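Local coordinates for protein acetyltransferase, GNAT family (Bacillus anthracis str. Sterne, PDB 3FBU) that binds coenzyme A and probably transfers an acetyl group from acetyl-CoA to the amine of an acceptor molecule, at residues 12-26 / 38-52. Numbering follows the deposited sequence.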
ATOM      1  N   LYS A  12      27.833  -4.507   7.810  1.00 25.16           N
ATOM      2  CA  LYS A  12      27.503  -4.756   9.215  1.00 25.22           C
ATOM      3  C   LYS A  12      27.301  -3.422   9.956  1.00 24.45           C
ATOM      4  O   LYS A  12      27.793  -2.372   9.519  1.00 24.06           O
ATOM      5  CB  LYS A  12      28.552  -5.648   9.886  1.00 25.94           C
ATOM      6  CG  LYS A  12      28.373  -7.119   9.538  1.00 28.64           C
ATOM      7  CD  LYS A  12      29.620  -7.953   9.753  1.00 29.67           C
ATOM      8  CE  LYS A  12      30.000  -8.100  11.196  1.00 33.67           C
ATOM      9  NZ  LYS A  12      31.035  -9.204  11.334  1.00 35.82           N
ATOM     10  N   PHE A  13      26.546  -3.480  11.047  1.00 23.56           N
ATOM     11  CA  PHE A  13      26.203  -2.307  11.846  1.00 23.40           C
ATOM     12  C   PHE A  13      27.455  -1.731  12.523  1.00 23.23           C
ATOM     13  O   PHE A  13      28.344  -2.482  12.886  1.00 22.19           O
ATOM     14  CB  PHE A  13      25.231  -2.705  12.962  1.00 22.52           C
ATOM     15  CG  PHE A  13      23.777  -2.671  12.564  1.00 21.88           C
ATOM     16  CD1 PHE A  13      23.180  -1.488  12.174  1.00 19.93           C
ATOM     17  CD2 PHE A  13      22.983  -3.821  12.653  1.00 18.93           C
ATOM     18  CE1 PHE A  13      21.813  -1.443  11.836  1.00 20.48           C
ATOM     19  CE2 PHE A  13      21.642  -3.790  12.300  1.00 18.55           C
ATOM     20  CZ  PHE A  13      21.047  -2.601  11.895  1.00 20.30           C
ATOM     21  N   GLU A  14      27.509  -0.409  12.630  1.00 23.84           N
ATOM     22  CA  GLU A  14      28.345   0.291  13.605  1.00 24.58           C
ATOM     23  C   GLU A  14      27.393   0.864  14.648  1.00 23.80           C
ATOM     24  O   GLU A  14      26.246   1.170  14.330  1.00 22.17           O
ATOM     25  CB  GLU A  14      29.098   1.435  12.937  1.00 25.79           C
ATOM     26  CG  GLU A  14      29.891   1.033  11.722  1.00 31.27           C
ATOM     27  CD  GLU A  14      31.074   0.151  12.053  1.00 38.41           C
ATOM     28  OE1 GLU A  14      31.709   0.339  13.123  1.00 43.73           O
ATOM     29  OE2 GLU A  14      31.388  -0.736  11.224  1.00 44.20           O
ATOM     30  N   PHE A  15      27.865   1.044  15.872  1.00 23.38           N
ATOM     31  CA  PHE A  15      27.000   1.514  16.931  1.00 23.59           C
ATOM     32  C   PHE A  15      26.314   2.836  16.597  1.00 22.53           C
ATOM     33  O   PHE A  15      25.179   3.014  16.911  1.00 21.38           O
ATOM     34  CB  PHE A  15      27.672   1.545  18.311  1.00 24.00           C
ATOM     35  CG  PHE A  15      26.718   1.693  19.410  1.00 23.83           C
ATOM     36  CD1 PHE A  15      25.865   0.668  19.751  1.00 25.91           C
ATOM     37  CD2 PHE A  15      26.616   2.868  20.098  1.00 26.00           C
ATOM     38  CE1 PHE A  15      24.964   0.833  20.742  1.00 26.00           C
ATOM     39  CE2 PHE A  15      25.732   3.012  21.091  1.00 25.96           C
ATOM     40  CZ  PHE A  15      24.889   1.995  21.417  1.00 25.11           C
ATOM     41  N   LYS A  16      27.007   3.747  15.934  1.00 22.71           N
ATOM     42  CA  LYS A  16      26.370   5.011  15.640  1.00 23.77           C
ATOM     43  C   LYS A  16      25.215   4.908  14.645  1.00 23.34           C
ATOM     44  O   LYS A  16      24.504   5.835  14.476  1.00 24.36           O
ATOM     45  CB  LYS A  16      27.344   6.081  15.211  1.00 23.96           C
ATOM     46  CG  LYS A  16      28.089   5.862  14.045  1.00 26.92           C
ATOM     47  CD  LYS A  16      28.980   7.088  13.887  1.00 26.57           C
ATOM     48  CE  LYS A  16      30.211   6.753  13.134  1.00 28.58           C
ATOM     49  NZ  LYS A  16      30.793   7.821  12.351  1.00 28.17           N
ATOM     50  N   ASP A  17      25.024   3.749  14.024  1.00 23.14           N
ATOM     51  CA  ASP A  17      23.829   3.558  13.219  1.00 22.08           C
ATOM     52  C   ASP A  17      22.521   3.569  14.008  1.00 21.65           C
ATOM     53  O   ASP A  17      21.504   3.689  13.426  1.00 20.45           O
ATOM     54  CB  ASP A  17      23.903   2.233  12.464  1.00 22.13           C
ATOM     55  CG  ASP A  17      25.025   2.169  11.459  1.00 20.96           C
ATOM     56  OD1 ASP A  17      25.328   3.155  10.829  1.00 19.92           O
ATOM     57  OD2 ASP A  17      25.584   1.117  11.320  1.00 22.45           O
ATOM     58  N   TRP A  18      22.547   3.394  15.328  1.00 21.04           N
ATOM     59  CA  TRP A  18      21.315   3.166  16.091  1.00 21.26           C
ATOM     60  C   TRP A  18      20.259   4.268  15.932  1.00 21.03           C
ATOM     61  O   TRP A  18      19.070   3.981  15.849  1.00 19.76           O
ATOM     62  CB  TRP A  18      21.609   2.846  17.564  1.00 22.85           C
ATOM     63  CG  TRP A  18      21.872   3.995  18.459  1.00 23.17           C
ATOM     64  CD1 TRP A  18      23.096   4.455  18.857  1.00 24.95           C
ATOM     65  CD2 TRP A  18      20.903   4.770  19.156  1.00 23.60           C
ATOM     66  NE1 TRP A  18      22.949   5.500  19.718  1.00 24.97           N
ATOM     67  CE2 TRP A  18      21.609   5.721  19.921  1.00 25.62           C
ATOM     68  CE3 TRP A  18      19.496   4.788  19.177  1.00 25.33           C
ATOM     69  CZ2 TRP A  18      20.961   6.677  20.700  1.00 25.51           C
ATOM     70  CZ3 TRP A  18      18.856   5.736  19.949  1.00 24.38           C
ATOM     71  CH2 TRP A  18      19.588   6.666  20.706  1.00 24.79           C
ATOM     72  N   GLU A  19      20.688   5.523  15.864  1.00 20.80           N
ATOM     73  CA  GLU A  19      19.725   6.630  15.747  1.00 21.62           C
ATOM     74  C   GLU A  19      18.916   6.577  14.452  1.00 19.69           C
ATOM     75  O   GLU A  19      17.707   6.788  14.479  1.00 20.84           O
ATOM     76  CB  GLU A  19      20.404   7.999  15.942  1.00 22.64           C
ATOM     77  CG  GLU A  19      20.636   8.330  17.433  1.00 26.40           C
ATOM     78  CD  GLU A  19      21.091   9.759  17.703  1.00 27.50           C
ATOM     79  OE1 GLU A  19      21.147  10.572  16.754  1.00 36.95           O
ATOM     80  OE2 GLU A  19      21.409  10.062  18.882  1.00 34.48           O
ATOM     81  N   ALA A  20      19.575   6.269  13.345  1.00 18.92           N
ATOM     82  CA  ALA A  20      18.910   6.123  12.036  1.00 19.85           C
ATOM     83  C   ALA A  20      17.983   4.898  12.036  1.00 18.88           C
ATOM     84  O   ALA A  20      16.900   4.909  11.433  1.00 19.26           O
ATOM     85  CB  ALA A  20      19.965   6.002  10.931  1.00 20.06           C
ATOM     86  N   VAL A  21      18.398   3.838  12.708  1.00 18.81           N
ATOM     87  CA  VAL A  21      17.521   2.669  12.836  1.00 18.89           C
ATOM     88  C   VAL A  21      16.294   3.011  13.679  1.00 19.13           C
ATOM     89  O   VAL A  21      15.160   2.654  13.320  1.00 19.20           O
ATOM     90  CB  VAL A  21      18.282   1.472  13.418  1.00 18.71           C
ATOM     91  CG1 VAL A  21      17.314   0.287  13.791  1.00 16.24           C
ATOM     92  CG2 VAL A  21      19.328   1.024  12.417  1.00 16.57           C
ATOM     93  N   HIS A  22      16.514   3.740  14.770  1.00 20.08           N
ATOM     94  CA  HIS A  22      15.429   4.098  15.672  1.00 20.35           C
ATOM     95  C   HIS A  22      14.303   4.897  14.987  1.00 20.73           C
ATOM     96  O   HIS A  22      13.121   4.810  15.351  1.00 21.16           O
ATOM     97  CB  HIS A  22      15.971   4.807  16.907  1.00 20.82           C
ATOM     98  CG  HIS A  22      14.965   4.915  17.998  1.00 20.86           C
ATOM     99  ND1 HIS A  22      14.533   3.817  18.707  1.00 20.67           N
ATOM    100  CD2 HIS A  22      14.270   5.977  18.475  1.00 21.53           C
ATOM    101  CE1 HIS A  22      13.624   4.202  19.584  1.00 22.24           C
ATOM    102  NE2 HIS A  22      13.446   5.508  19.469  1.00 21.23           N
ATOM    103  N   GLU A  23      14.649   5.641  13.954  1.00 22.07           N
ATOM    104  CA  GLU A  23      13.670   6.422  13.218  1.00 22.17           C
ATOM    105  C   GLU A  23      12.500   5.542  12.735  1.00 21.35           C
ATOM    106  O   GLU A  23      11.352   5.990  12.673  1.00 21.61           O
ATOM    107  CB  GLU A  23      14.376   7.129  12.048  1.00 22.38           C
ATOM    108  CG  GLU A  23      13.489   8.042  11.229  1.00 25.56           C
ATOM    109  CD  GLU A  23      14.271   8.746  10.114  1.00 26.58           C
ATOM    110  OE1 GLU A  23      15.490   8.472   9.983  1.00 33.59           O
ATOM    111  OE2 GLU A  23      13.669   9.567   9.392  1.00 31.80           O
ATOM    112  N   TYR A  24      12.787   4.283  12.395  1.00 20.62           N
ATOM    113  CA  TYR A  24      11.734   3.355  11.955  1.00 19.94           C
ATOM    114  C   TYR A  24      11.362   2.271  12.976  1.00 19.80           C
ATOM    115  O   TYR A  24      10.223   1.844  13.007  1.00 19.95           O
ATOM    116  CB  TYR A  24      12.048   2.752  10.576  1.00 19.15           C
ATOM    117  CG  TYR A  24      13.329   1.952  10.430  1.00 19.49           C
ATOM    118  CD1 TYR A  24      13.355   0.577  10.687  1.00 17.86           C
ATOM    119  CD2 TYR A  24      14.499   2.552   9.938  1.00 18.10           C
ATOM    120  CE1 TYR A  24      14.546  -0.172  10.546  1.00 18.69           C
ATOM    121  CE2 TYR A  24      15.681   1.813   9.768  1.00 18.65           C
ATOM    122  CZ  TYR A  24      15.707   0.458  10.061  1.00 18.20           C
ATOM    123  OH  TYR A  24      16.885  -0.253   9.882  1.00 18.48           O
ATOM    124  N   THR A  25      12.292   1.831  13.815  1.00 19.61           N
ATOM    125  CA  THR A  25      11.944   0.831  14.817  1.00 20.22           C
ATOM    126  C   THR A  25      11.041   1.378  15.943  1.00 21.04           C
ATOM    127  O   THR A  25      10.399   0.607  16.653  1.00 20.03           O
ATOM    128  CB  THR A  25      13.167   0.107  15.400  1.00 20.06           C
ATOM    129  OG1 THR A  25      14.057   1.055  15.993  1.00 18.80           O
ATOM    130  CG2 THR A  25      13.874  -0.727  14.324  1.00 16.70           C
ATOM    131  N   SER A  26      10.989   2.704  16.084  1.00 22.07           N
ATOM    132  CA  SER A  26      10.050   3.366  16.998  1.00 23.03           C
ATOM    133  C   SER A  26       8.684   3.633  16.368  1.00 24.95           C
ATOM    134  O   SER A  26       7.773   4.171  17.027  1.00 26.02           O
ATOM    135  CB  SER A  26      10.675   4.685  17.476  1.00 23.39           C
ATOM    136  OG  SER A  26      10.873   5.594  16.410  1.00 23.43           O
ATOM    137  N   VAL A  38       6.917  -1.930  18.786  1.00 31.28           N
ATOM    138  CA  VAL A  38       7.798  -0.771  18.765  1.00 30.02           C
ATOM    139  C   VAL A  38       8.947  -0.898  19.753  1.00 28.37           C
ATOM    140  O   VAL A  38       8.776  -1.421  20.867  1.00 27.67           O
ATOM    141  CB  VAL A  38       7.004   0.521  19.023  1.00 30.20           C
ATOM    142  CG1 VAL A  38       7.928   1.669  19.360  1.00 32.64           C
ATOM    143  CG2 VAL A  38       6.161   0.846  17.816  1.00 29.73           C
ATOM    144  N   PHE A  39      10.122  -0.444  19.315  1.00 26.56           N
ATOM    145  CA  PHE A  39      11.326  -0.394  20.144  1.00 25.97           C
ATOM    146  C   PHE A  39      11.399   0.926  20.918  1.00 25.22           C
ATOM    147  O   PHE A  39      11.089   1.984  20.383  1.00 24.21           O
ATOM    148  CB  PHE A  39      12.588  -0.434  19.279  1.00 25.86           C
ATOM    149  CG  PHE A  39      12.964  -1.792  18.754  1.00 25.36           C
ATOM    150  CD1 PHE A  39      12.070  -2.857  18.731  1.00 26.12           C
ATOM    151  CD2 PHE A  39      14.243  -1.984  18.233  1.00 25.43           C
ATOM    152  CE1 PHE A  39      12.466  -4.104  18.203  1.00 27.16           C
ATOM    153  CE2 PHE A  39      14.636  -3.196  17.701  1.00 27.01           C
ATOM    154  CZ  PHE A  39      13.757  -4.272  17.702  1.00 27.35           C
ATOM    155  N   THR A  40      11.846   0.848  22.160  1.00 24.36           N
ATOM    156  CA  THR A  40      12.333   2.021  22.896  1.00 24.61           C
ATOM    157  C   THR A  40      13.747   2.334  22.397  1.00 23.95           C
ATOM    158  O   THR A  40      14.343   1.529  21.685  1.00 22.71           O
ATOM    159  CB  THR A  40      12.404   1.721  24.402  1.00 24.47           C
ATOM    160  OG1 THR A  40      13.393   0.711  24.636  1.00 23.78           O
ATOM    161  CG2 THR A  40      11.034   1.247  24.914  1.00 25.23           C
ATOM    162  N   GLU A  41      14.290   3.486  22.772  1.00 24.36           N
ATOM    163  CA  GLU A  41      15.667   3.824  22.429  1.00 24.81           C
ATOM    164  C   GLU A  41      16.641   2.770  22.943  1.00 24.47           C
ATOM    165  O   GLU A  41      17.560   2.382  22.209  1.00 23.64           O
ATOM    166  CB  GLU A  41      16.075   5.211  22.966  1.00 25.03           C
ATOM    167  CG  GLU A  41      15.504   6.354  22.166  1.00 25.90           C
ATOM    168  CD  GLU A  41      16.061   7.713  22.584  1.00 27.54           C
ATOM    169  OE1 GLU A  41      16.907   7.770  23.506  1.00 30.90           O
ATOM    170  OE2 GLU A  41      15.647   8.713  21.964  1.00 31.85           O
ATOM    171  N   GLU A  42      16.451   2.303  24.187  1.00 24.31           N
ATOM    172  CA  GLU A  42      17.292   1.223  24.721  1.00 24.26           C
ATOM    173  C   GLU A  42      17.164  -0.067  23.886  1.00 22.92           C
ATOM    174  O   GLU A  42      18.152  -0.764  23.698  1.00 23.30           O
ATOM    175  CB  GLU A  42      16.991   0.904  26.196  1.00 24.99           C
ATOM    176  CG  GLU A  42      17.825  -0.298  26.722  1.00 25.77           C
ATOM    177  CD  GLU A  42      18.094  -0.294  28.237  1.00 28.74           C
ATOM    178  OE1 GLU A  42      18.154   0.803  28.841  1.00 34.97           O
ATOM    179  OE2 GLU A  42      18.268  -1.401  28.816  1.00 34.57           O
ATOM    180  N   ASP A  43      15.957  -0.373  23.413  1.00 22.16           N
ATOM    181  CA  ASP A  43      15.720  -1.562  22.569  1.00 21.70           C
ATOM    182  C   ASP A  43      16.527  -1.461  21.292  1.00 20.83           C
ATOM    183  O   ASP A  43      17.202  -2.412  20.895  1.00 20.01           O
ATOM    184  CB  ASP A  43      14.246  -1.695  22.184  1.00 21.99           C
ATOM    185  CG  ASP A  43      13.353  -2.137  23.340  1.00 24.67           C
ATOM    186  OD1 ASP A  43      13.868  -2.791  24.274  1.00 27.21           O
ATOM    187  OD2 ASP A  43      12.119  -1.866  23.265  1.00 25.80           O
ATOM    188  N   THR A  44      16.456  -0.304  20.630  1.00 19.66           N
ATOM    189  CA  THR A  44      17.232  -0.117  19.403  1.00 19.39           C
ATOM    190  C   THR A  44      18.736  -0.210  19.643  1.00 18.52           C
ATOM    191  O   THR A  44      19.436  -0.871  18.879  1.00 18.45           O
ATOM    192  CB  THR A  44      16.876   1.162  18.679  1.00 18.78           C
ATOM    193  OG1 THR A  44      15.449   1.201  18.462  1.00 17.29           O
ATOM    194  CG2 THR A  44      17.632   1.232  17.299  1.00 18.96           C
ATOM    195  N   ARG A  45      19.255   0.458  20.668  1.00 19.53           N
ATOM    196  CA  ARG A  45      20.682   0.340  21.007  1.00 20.28           C
ATOM    197  C   ARG A  45      21.110  -1.117  21.258  1.00 19.76           C
ATOM    198  O   ARG A  45      22.176  -1.580  20.792  1.00 18.61           O
ATOM    199  CB  ARG A  45      21.012   1.239  22.211  1.00 21.41           C
ATOM    200  CG  ARG A  45      21.033   2.754  21.897  1.00 21.23           C
ATOM    201  CD  ARG A  45      21.540   3.570  23.109  1.00 26.15           C
ATOM    202  NE  ARG A  45      20.603   3.493  24.227  1.00 28.83           N
ATOM    203  CZ  ARG A  45      19.757   4.458  24.622  1.00 33.56           C
ATOM    204  NH1 ARG A  45      19.700   5.657  24.018  1.00 34.57           N
ATOM    205  NH2 ARG A  45      18.964   4.229  25.671  1.00 34.06           N
ATOM    206  N   ASN A  46      20.271  -1.842  21.995  1.00 19.73           N
ATOM    207  CA  ASN A  46      20.532  -3.256  22.273  1.00 20.13           C
ATOM    208  C   ASN A  46      20.569  -4.068  20.966  1.00 19.40           C
ATOM    209  O   ASN A  46      21.447  -4.895  20.758  1.00 19.72           O
ATOM    210  CB  ASN A  46      19.432  -3.833  23.184  1.00 20.71           C
ATOM    211  CG  ASN A  46      19.519  -3.356  24.639  1.00 22.11           C
ATOM    212  OD1 ASN A  46      20.554  -2.876  25.112  1.00 24.30           O
ATOM    213  ND2 ASN A  46      18.408  -3.526  25.368  1.00 22.26           N
ATOM    214  N   PHE A  47      19.598  -3.822  20.106  1.00 19.82           N
ATOM    215  CA  PHE A  47      19.493  -4.504  18.806  1.00 20.18           C
ATOM    216  C   PHE A  47      20.754  -4.278  17.966  1.00 19.54           C
ATOM    217  O   PHE A  47      21.366  -5.228  17.469  1.00 19.65           O
ATOM    218  CB  PHE A  47      18.244  -4.010  18.086  1.00 20.16           C
ATOM    219  CG  PHE A  47      18.141  -4.453  16.657  1.00 19.92           C
ATOM    220  CD1 PHE A  47      17.846  -5.761  16.340  1.00 20.81           C
ATOM    221  CD2 PHE A  47      18.314  -3.547  15.625  1.00 21.74           C
ATOM    222  CE1 PHE A  47      17.733  -6.160  14.989  1.00 22.51           C
ATOM    223  CE2 PHE A  47      18.217  -3.946  14.310  1.00 21.90           C
ATOM    224  CZ  PHE A  47      17.919  -5.259  13.996  1.00 21.84           C
ATOM    225  N   VAL A  48      21.168  -3.021  17.828  1.00 19.64           N
ATOM    226  CA  VAL A  48      22.359  -2.706  17.024  1.00 20.05           C
ATOM    227  C   VAL A  48      23.599  -3.342  17.610  1.00 20.56           C
ATOM    228  O   VAL A  48      24.393  -3.968  16.898  1.00 20.97           O
ATOM    229  CB  VAL A  48      22.548  -1.162  16.847  1.00 19.42           C
ATOM    230  CG1 VAL A  48      23.864  -0.868  16.123  1.00 19.04           C
ATOM    231  CG2 VAL A  48      21.316  -0.577  16.093  1.00 18.68           C
ATOM    232  N   ASN A  49      23.762  -3.215  18.931  1.00 22.28           N
ATOM    233  CA  ASN A  49      24.902  -3.804  19.606  1.00 23.11           C
ATOM    234  C   ASN A  49      24.955  -5.304  19.401  1.00 23.66           C
ATOM    235  O   ASN A  49      26.011  -5.860  19.120  1.00 24.90           O
ATOM    236  CB  ASN A  49      24.823  -3.547  21.110  1.00 23.29           C
ATOM    237  CG  ASN A  49      25.887  -4.310  21.864  1.00 25.53           C
ATOM    238  OD1 ASN A  49      27.080  -3.975  21.761  1.00 30.64           O
ATOM    239  ND2 ASN A  49      25.475  -5.367  22.607  1.00 27.97           N
ATOM    240  N   LYS A  50      23.812  -5.962  19.561  1.00 24.77           N
ATOM    241  CA  LYS A  50      23.752  -7.420  19.440  1.00 25.45           C
ATOM    242  C   LYS A  50      24.144  -7.904  18.036  1.00 25.66           C
ATOM    243  O   LYS A  50      24.690  -9.008  17.882  1.00 26.54           O
ATOM    244  CB  LYS A  50      22.347  -7.892  19.772  1.00 25.92           C
ATOM    245  CG  LYS A  50      22.113  -9.371  19.592  1.00 26.26           C
ATOM    246  CD  LYS A  50      20.698  -9.704  19.953  1.00 28.37           C
ATOM    247  CE  LYS A  50      20.434 -11.177  19.733  1.00 31.54           C
ATOM    248  NZ  LYS A  50      19.008 -11.430  20.035  1.00 35.13           N
ATOM    249  N   ASN A  51      23.873  -7.085  17.025  1.00 25.25           N
ATOM    250  CA  ASN A  51      24.138  -7.447  15.625  1.00 25.89           C
ATOM    251  C   ASN A  51      25.444  -6.898  15.045  1.00 26.73           C
ATOM    252  O   ASN A  51      25.637  -6.834  13.830  1.00 27.03           O
ATOM    253  CB  ASN A  51      22.928  -7.047  14.793  1.00 25.20           C
ATOM    254  CG  ASN A  51      21.780  -7.971  15.019  1.00 21.76           C
ATOM    255  OD1 ASN A  51      21.740  -9.054  14.453  1.00 23.98           O
ATOM    256  ND2 ASN A  51      20.836  -7.565  15.828  1.00 18.25           N
ATOM    257  N   MET A  52      26.371  -6.529  15.923  1.00 28.24           N
ATOM    258  CA  MET A  52      27.691  -6.091  15.476  1.00 29.42           C
ATOM    259  C   MET A  52      28.683  -7.259  15.354  1.00 30.54           C
ATOM    260  O   MET A  52      29.669  -7.160  14.625  1.00 31.95           O
ATOM    261  CB  MET A  52      28.240  -4.994  16.415  1.00 29.44           C
ATOM    262  CG  MET A  52      27.556  -3.653  16.232  1.00 29.00           C
ATOM    263  SD  MET A  52      28.118  -2.376  17.363  1.00 29.77           S
ATOM    264  CE  MET A  52      29.860  -2.454  17.036  1.00 26.69           C
TER
HETATM  265  O   HOH W   1      25.355  -6.190  11.468  1.00 19.79           O
HETATM  266  O   HOH W   2      29.988  -4.965  13.067  1.00 41.50           O
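The two helices that follow the first strands of the GNAT fold, 18-25 and 41-50, pack as a pair at 125°, with Trp-18 and Thr-44 each a knob in the other helix's hole. Thr-44 illustrates how a buried hydroxyl can be matched: its OG1 hydrogen-bonds to His-22 ND1 at 2.8 Å, almost straight (176°) and at the edge of the imidazole, and to Thr-25 OG1, also at 2.8 Å. The imidazole, swung away from the backbone N at chi1 -167°, reaches the start of helix 41-50; Glu-41 CG lies over one face, a CH-pi contact, and Ser-26 CB, of its own segment, over the opposite one. Next to it, Arg-45 CG lies over one face of the Trp-18 indole, 3.6 Å from the centroid of the five-membered ring, again a CH-pi contact. A bend at chi3 carries the guanidinium over the six-membered ring in a cation-pi contact, its plane steeply inclined to the indole, while NH1 forms a salt bridge with Glu-41 OE1. Toward the other end, Val-48 sets CG2 against Trp-18 CB and CG1 against Phe-13 CB, and Phe-13 CZ meets Phe-47 CE2 at 4.0 Å. Just before helix 41-50, Phe-39 N donates to Thr-25 O at 2.9 Å. The straight bond to ND1, with a carbon over each face, probably holds the His-22 ring in its rotation, and the Glu-41 carboxylate would probably steady the arginine's charge over the indole.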